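Local coordinates for protein TRAP dicarboxylate transporter, DctP subunit (Sulfurospirillum deleyianum, PDB 4OVS) that binds succinate and, as a TRAP-type solute-binding protein, probably delivers dicarboxylates to a partner transporter in the membrane, at residues G122-I127 against I325-A330; D130-K135 against G235-M240. One frame throughout, in Å; residues are numbered along the deposited sequence.

Overall arrangement
Both contacts are made by helix 123-134, one at each end. Contact 1 joins its first turns, through 122-127, to helix 317-330 near the C-terminus of the chain; contact 2 sets its last turn, through 130-135, against strand 233-241 of the main mixed sheet. Their centres lie 16 Å apart, and contact 2 is nested within the longer chain loop that contact 1 closes. Contact 1 lies away from the succinate site and is partly buried, its centre about 19 Å from the centre of the chain. Contact 2 is nearer the ligand: its strand carries Tyr236, which binds succinate, and the side chain of Leu237 lies about 11 Å from the bound succinic acid.

Contact 1: G122-I127 against I325-A330; sequences GEVGQI and IKKVQA
Glu123 and Val124 in the first turn of helix 123-134 meet Lys327 and Val328 late in helix 317-330, forming an inclined, roughly antiparallel helix pair. The segment axes come within 10.8 Å of each other at 146°, and the backbones are nearest where the CA atoms of Val124 and Val328 lie 7.4 Å apart. Lys327 makes the largest single share of the contact; its chain runs out across the gap and bends at chi3 and chi4. Its CD rests 4.0 Å from CG2 of Val124, so the aliphatic stem covers one branch of the valine while the amine continues past it. Beyond that point NZ forms a long salt bridge to Glu123, with NZ 3.6 Å from OE2. Glu123 is fully extended, CG trans to the backbone N at 177°, and its chain crosses that of the lysine at about a right angle. With Glu123 exposed to solvent and a separation this wide, the bridge is probably weak. Gly122 provides the N-cap of helix 123-134, and the positive end of that helix may favour the carboxylate charge of Glu123.

The second branch of Val124 belongs to the buried side: CG1 lies 4.2 Å from CG2 of Val328, the two valines meeting nearly perpendicularly. Leu103 touches both valines from a loop, and Ile109 also packs on Val328, whose carbonyl oxygen is hydrogen-bonded to His115 NE2. Both branches of Val124 thus meet hydrocarbon, and polar chemistry begins only at NZ of Lys327. The contact is modest, burying 182 Å²: a C-terminal helix packed beside helix 123-134 on the outside of this solute-binding-protein fold, with buried valines inside and an ion pair at the solvent edge.

Contact 2: D130-K135 against G235-M240; sequences DKVSKK and GYLVIM
Val132, on the inward side of the last turn of helix 123-134, overlaps the end of Leu237 on strand 233-241. CD2 of Leu237 approaches tip to tip and faces both valine methyls at nearly equal distance, 4.0 Å from CG2 and 4.1 Å from CG1 of Val132. That CG1 branch also meets Ile239, two residues further along the strand, whose CG2 comes to 4.1 Å from it, this time with the side chains crossing at about a right angle. The Ile239 rotamer, chi1 54°, tucks CG1 between the backbone N and carbonyl carbon, turning CG2 trans to the carbonyl carbon and presenting it to the helix. Phe94 and Met101 pack on Val132 as well, while Met76 and Leu79 of helix 75-81 cover Ile239.

Leu237 and Ile239 share the strand face turned to the helix; Tyr236 between Gly235 and Leu237 points the other way, and its OH is hydrogen-bonded to succinate. Contact is made through branched aliphatic groups, all buried, so at this point helix and strand adhere through dispersion and the exclusion of water, behind the strand that carries a ligand-binding tyrosine.

Contact 1: G122-I127 against I325-A330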
loop_
_atom_site.group_PDB
_atom_site.type_symbol
_atom_site.label_atom_id
_atom_site.label_comp_id
_atom_site.label_asym_id
_atom_site.label_seq_id
_atom_site.Cartn_x
_atom_site.Cartn_y
_atom_site.Cartn_z
ATOM N N GLY A 122 -14.108 7.301 8.655
ATOM C CA GLY A 122 -15.070 7.191 9.726
ATOM C C GLY A 122 -14.373 6.839 11.025
ATOM O O GLY A 122 -13.173 7.083 11.192
ATOM N N GLU A 123 -15.117 6.236 11.937
ATOM C CA GLU A 123 -14.651 6.007 13.309
ATOM C C GLU A 123 -13.362 5.166 13.421
ATOM O O GLU A 123 -12.438 5.531 14.146
ATOM C CB GLU A 123 -15.775 5.336 14.089
ATOM C CG GLU A 123 -15.436 4.969 15.521
ATOM C CD GLU A 123 -16.584 4.238 16.231
ATOM O OE1 GLU A 123 -17.638 3.999 15.591
ATOM O OE2 GLU A 123 -16.427 3.911 17.428
ATOM N N VAL A 124 -13.307 4.041 12.714
ATOM C CA VAL A 124 -12.142 3.150 12.784
ATOM C C VAL A 124 -10.913 3.815 12.192
ATOM O O VAL A 124 -9.835 3.801 12.795
ATOM C CB VAL A 124 -12.424 1.815 12.094
ATOM C CG1 VAL A 124 -11.169 1.021 11.913
ATOM C CG2 VAL A 124 -13.431 1.020 12.903
ATOM N N GLY A 125 -11.067 4.406 11.014
ATOM C CA GLY A 125 -9.986 5.186 10.451
ATOM C C GLY A 125 -9.386 6.131 11.479
ATOM O O GLY A 125 -8.172 6.249 11.578
ATOM N N GLN A 126 -10.231 6.813 12.253
ATOM C CA GLN A 126 -9.719 7.826 13.190
ATOM C C GLN A 126 -9.001 7.189 14.371
ATOM O O GLN A 126 -7.989 7.701 14.832
ATOM C CB GLN A 126 -10.839 8.732 13.693
ATOM C CG GLN A 126 -10.340 9.888 14.539
ATOM C CD GLN A 126 -9.499 10.860 13.742
ATOM O OE1 GLN A 126 -9.943 11.415 12.736
ATOM N NE2 GLN A 126 -8.256 11.036 14.161
ATOM N N ILE A 127 -9.515 6.058 14.841
ATOM C CA ILE A 127 -8.884 5.341 15.940
ATOM C C ILE A 127 -7.460 4.956 15.567
ATOM O O ILE A 127 -6.550 5.098 16.375
ATOM C CB ILE A 127 -9.659 4.091 16.297
ATOM C CG1 ILE A 127 -10.833 4.440 17.208
ATOM C CG2 ILE A 127 -8.749 3.087 17.011
ATOM C CD1 ILE A 127 -11.948 3.382 17.203
ATOM N N ILE A 325 -12.272 -5.691 14.707
ATOM C CA ILE A 325 -12.534 -6.426 13.453
ATOM C C ILE A 325 -14.045 -6.457 13.186
ATOM O O ILE A 325 -14.485 -6.353 12.056
ATOM C CB ILE A 325 -12.040 -7.897 13.538
ATOM C CG1 ILE A 325 -10.514 -7.978 13.553
ATOM C CG2 ILE A 325 -12.531 -8.693 12.354
ATOM C CD1 ILE A 325 -9.989 -9.345 13.957
ATOM N N LYS A 326 -14.839 -6.586 14.249
ATOM C CA LYS A 326 -16.297 -6.668 14.113
ATOM C C LYS A 326 -16.916 -5.335 13.718
ATOM O O LYS A 326 -17.853 -5.291 12.924
ATOM C CB LYS A 326 -16.950 -7.212 15.402
ATOM C CG LYS A 326 -16.919 -8.740 15.493
ATOM C CD LYS A 326 -17.583 -9.292 16.754
ATOM C CE LYS A 326 -17.123 -10.734 17.032
ATOM N NZ LYS A 326 -17.140 -11.641 15.817
ATOM N N LYS A 327 -16.388 -4.250 14.266
ATOM C CA LYS A 327 -16.799 -2.918 13.850
ATOM C C LYS A 327 -16.631 -2.746 12.351
ATOM O O LYS A 327 -17.518 -2.228 11.682
ATOM C CB LYS A 327 -15.955 -1.864 14.548
ATOM C CG LYS A 327 -16.770 -0.811 15.281
ATOM C CD LYS A 327 -15.892 0.266 15.909
ATOM C CE LYS A 327 -15.106 -0.278 17.077
ATOM N NZ LYS A 327 -15.308 0.564 18.314
ATOM N N VAL A 328 -15.475 -3.157 11.830
ATOM C CA VAL A 328 -15.238 -3.076 10.392
ATOM C C VAL A 328 -16.226 -3.938 9.648
ATOM O O VAL A 328 -16.804 -3.499 8.670
ATOM C CB VAL A 328 -13.843 -3.523 9.982
ATOM C CG1 VAL A 328 -13.762 -3.562 8.458
ATOM C CG2 VAL A 328 -12.809 -2.572 10.529
ATOM N N GLN A 329 -16.449 -5.160 10.110
ATOM C CA GLN A 329 -17.367 -6.048 9.395
ATOM C C GLN A 329 -18.791 -5.513 9.397
ATOM O O GLN A 329 -19.550 -5.781 8.482
ATOM C CB GLN A 329 -17.321 -7.445 9.985
ATOM C CG GLN A 329 -15.978 -8.121 9.727
ATOM C CD GLN A 329 -15.868 -9.471 10.401
ATOM O OE1 GLN A 329 -15.937 -9.578 11.627
ATOM N NE2 GLN A 329 -15.698 -10.509 9.602
ATOM N N ALA A 330 -19.131 -4.716 10.407
ATOM C CA ALA A 330 -20.488 -4.192 10.550
ATOM C C ALA A 330 -20.780 -2.938 9.718
ATOM O O ALA A 330 -21.938 -2.525 9.617
ATOM C CB ALA A 330 -20.796 -3.917 12.038
#

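Contact 2: D130-K135 against G235-M240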
loop_
_atom_site.group_PDB
_atom_site.type_symbol
_atom_site.label_atom_id
_atom_site.label_comp_id
_atom_site.label_asym_id
_atom_site.label_seq_id
_atom_site.Cartn_x
_atom_site.Cartn_y
_atom_site.Cartn_z
ATOM N N ASP A 130 -5.103 7.936 15.367
ATOM C CA ASP A 130 -4.772 8.452 16.689
ATOM C C ASP A 130 -3.629 7.650 17.308
ATOM O O ASP A 130 -2.766 8.187 18.008
ATOM C CB ASP A 130 -6.004 8.459 17.601
ATOM C CG ASP A 130 -7.002 9.558 17.236
ATOM O OD1 ASP A 130 -6.710 10.421 16.363
ATOM O OD2 ASP A 130 -8.090 9.579 17.858
ATOM N N LYS A 131 -3.617 6.361 17.028
ATOM C CA LYS A 131 -2.557 5.479 17.522
ATOM C C LYS A 131 -1.195 5.814 16.918
ATOM O O LYS A 131 -0.177 5.755 17.583
ATOM C CB LYS A 131 -2.917 4.020 17.233
ATOM C CG LYS A 131 -4.150 3.563 18.012
ATOM C CD LYS A 131 -4.412 2.066 17.871
ATOM C CE LYS A 131 -5.614 1.632 18.678
ATOM N NZ LYS A 131 -5.209 1.299 20.055
ATOM N N VAL A 132 -1.195 6.144 15.639
ATOM C CA VAL A 132 0.025 6.507 14.933
ATOM C C VAL A 132 0.502 7.841 15.478
ATOM O O VAL A 132 1.689 8.048 15.702
ATOM C CB VAL A 132 -0.256 6.617 13.421
ATOM C CG1 VAL A 132 0.959 7.170 12.655
ATOM C CG2 VAL A 132 -0.681 5.246 12.889
ATOM N N SER A 133 -0.436 8.744 15.702
ATOM C CA SER A 133 -0.090 10.018 16.290
ATOM C C SER A 133 0.624 9.853 17.637
ATOM O O SER A 133 1.506 10.633 17.956
ATOM C CB SER A 133 -1.340 10.881 16.448
ATOM O OG SER A 133 -1.893 11.134 15.165
ATOM N N LYS A 134 0.257 8.847 18.422
ATOM C CA LYS A 134 0.880 8.684 19.741
ATOM C C LYS A 134 2.305 8.146 19.668
ATOM O O LYS A 134 3.077 8.367 20.585
ATOM C CB LYS A 134 0.069 7.754 20.645
ATOM C CG LYS A 134 -1.286 8.273 21.031
ATOM C CD LYS A 134 -1.955 7.316 21.999
ATOM C CE LYS A 134 -1.941 5.879 21.472
ATOM N NZ LYS A 134 -2.946 4.983 22.144
ATOM N N LYS A 135 2.640 7.421 18.596
ATOM C CA LYS A 135 3.981 6.872 18.442
ATOM C C LYS A 135 4.938 7.868 17.781
ATOM O O LYS A 135 5.979 7.479 17.275
ATOM C CB LYS A 135 3.945 5.605 17.590
ATOM C CG LYS A 135 2.941 4.561 18.039
ATOM C CD LYS A 135 3.221 4.045 19.427
ATOM C CE LYS A 135 4.615 3.472 19.510
ATOM N NZ LYS A 135 4.851 2.840 20.827
ATOM N N GLY A 235 -3.426 0.147 1.001
ATOM C CA GLY A 235 -3.593 1.594 1.039
ATOM C C GLY A 235 -2.530 2.240 1.925
ATOM O O GLY A 235 -1.766 1.537 2.568
ATOM N N TYR A 236 -2.547 3.570 1.997
ATOM C CA TYR A 236 -1.491 4.342 2.633
ATOM C C TYR A 236 -2.041 5.355 3.670
ATOM O O TYR A 236 -3.168 5.816 3.567
ATOM C CB TYR A 236 -0.770 5.131 1.552
ATOM C CG TYR A 236 -0.414 4.361 0.290
ATOM C CD1 TYR A 236 0.660 3.484 0.290
ATOM C CD2 TYR A 236 -1.125 4.529 -0.905
ATOM C CE1 TYR A 236 1.030 2.767 -0.840
ATOM C CE2 TYR A 236 -0.744 3.814 -2.070
ATOM C CZ TYR A 236 0.344 2.952 -2.017
ATOM O OH TYR A 236 0.744 2.200 -3.086
ATOM N N LEU A 237 -1.221 5.695 4.659
ATOM C CA LEU A 237 -1.509 6.789 5.579
ATOM C C LEU A 237 -0.377 7.784 5.409
ATOM O O LEU A 237 0.804 7.441 5.548
ATOM C CB LEU A 237 -1.602 6.320 7.011
ATOM C CG LEU A 237 -1.707 7.492 8.009
ATOM C CD1 LEU A 237 -2.992 8.272 7.841
ATOM C CD2 LEU A 237 -1.580 6.994 9.407
ATOM N N VAL A 238 -0.717 8.992 5.014
ATOM C CA VAL A 238 0.284 10.056 4.871
ATOM C C VAL A 238 0.699 10.468 6.266
ATOM O O VAL A 238 -0.161 10.732 7.135
ATOM C CB VAL A 238 -0.296 11.257 4.095
ATOM C CG1 VAL A 238 0.706 12.405 3.950
ATOM C CG2 VAL A 238 -0.771 10.824 2.730
ATOM N N ILE A 239 2.011 10.478 6.486
ATOM C CA ILE A 239 2.585 10.958 7.727
ATOM C C ILE A 239 3.688 11.981 7.557
ATOM O O ILE A 239 4.369 12.023 6.535
ATOM C CB ILE A 239 3.170 9.851 8.585
ATOM C CG1 ILE A 239 4.171 9.035 7.762
ATOM C CG2 ILE A 239 2.055 8.977 9.154
ATOM C CD1 ILE A 239 4.976 8.133 8.618
HETATM N N MSE A 240 3.874 12.792 8.593
HETATM C CA MSE A 240 4.936 13.775 8.593
HETATM C C MSE A 240 5.850 13.596 9.794
HETATM O O MSE A 240 5.476 12.999 10.801
HETATM C CB MSE A 240 4.390 15.200 8.565
HETATM C CG MSE A 240 3.427 15.525 7.494
HETATM SE SE MSE A 240 3.240 17.477 7.196
HETATM C CE MSE A 240 2.161 17.954 8.782
#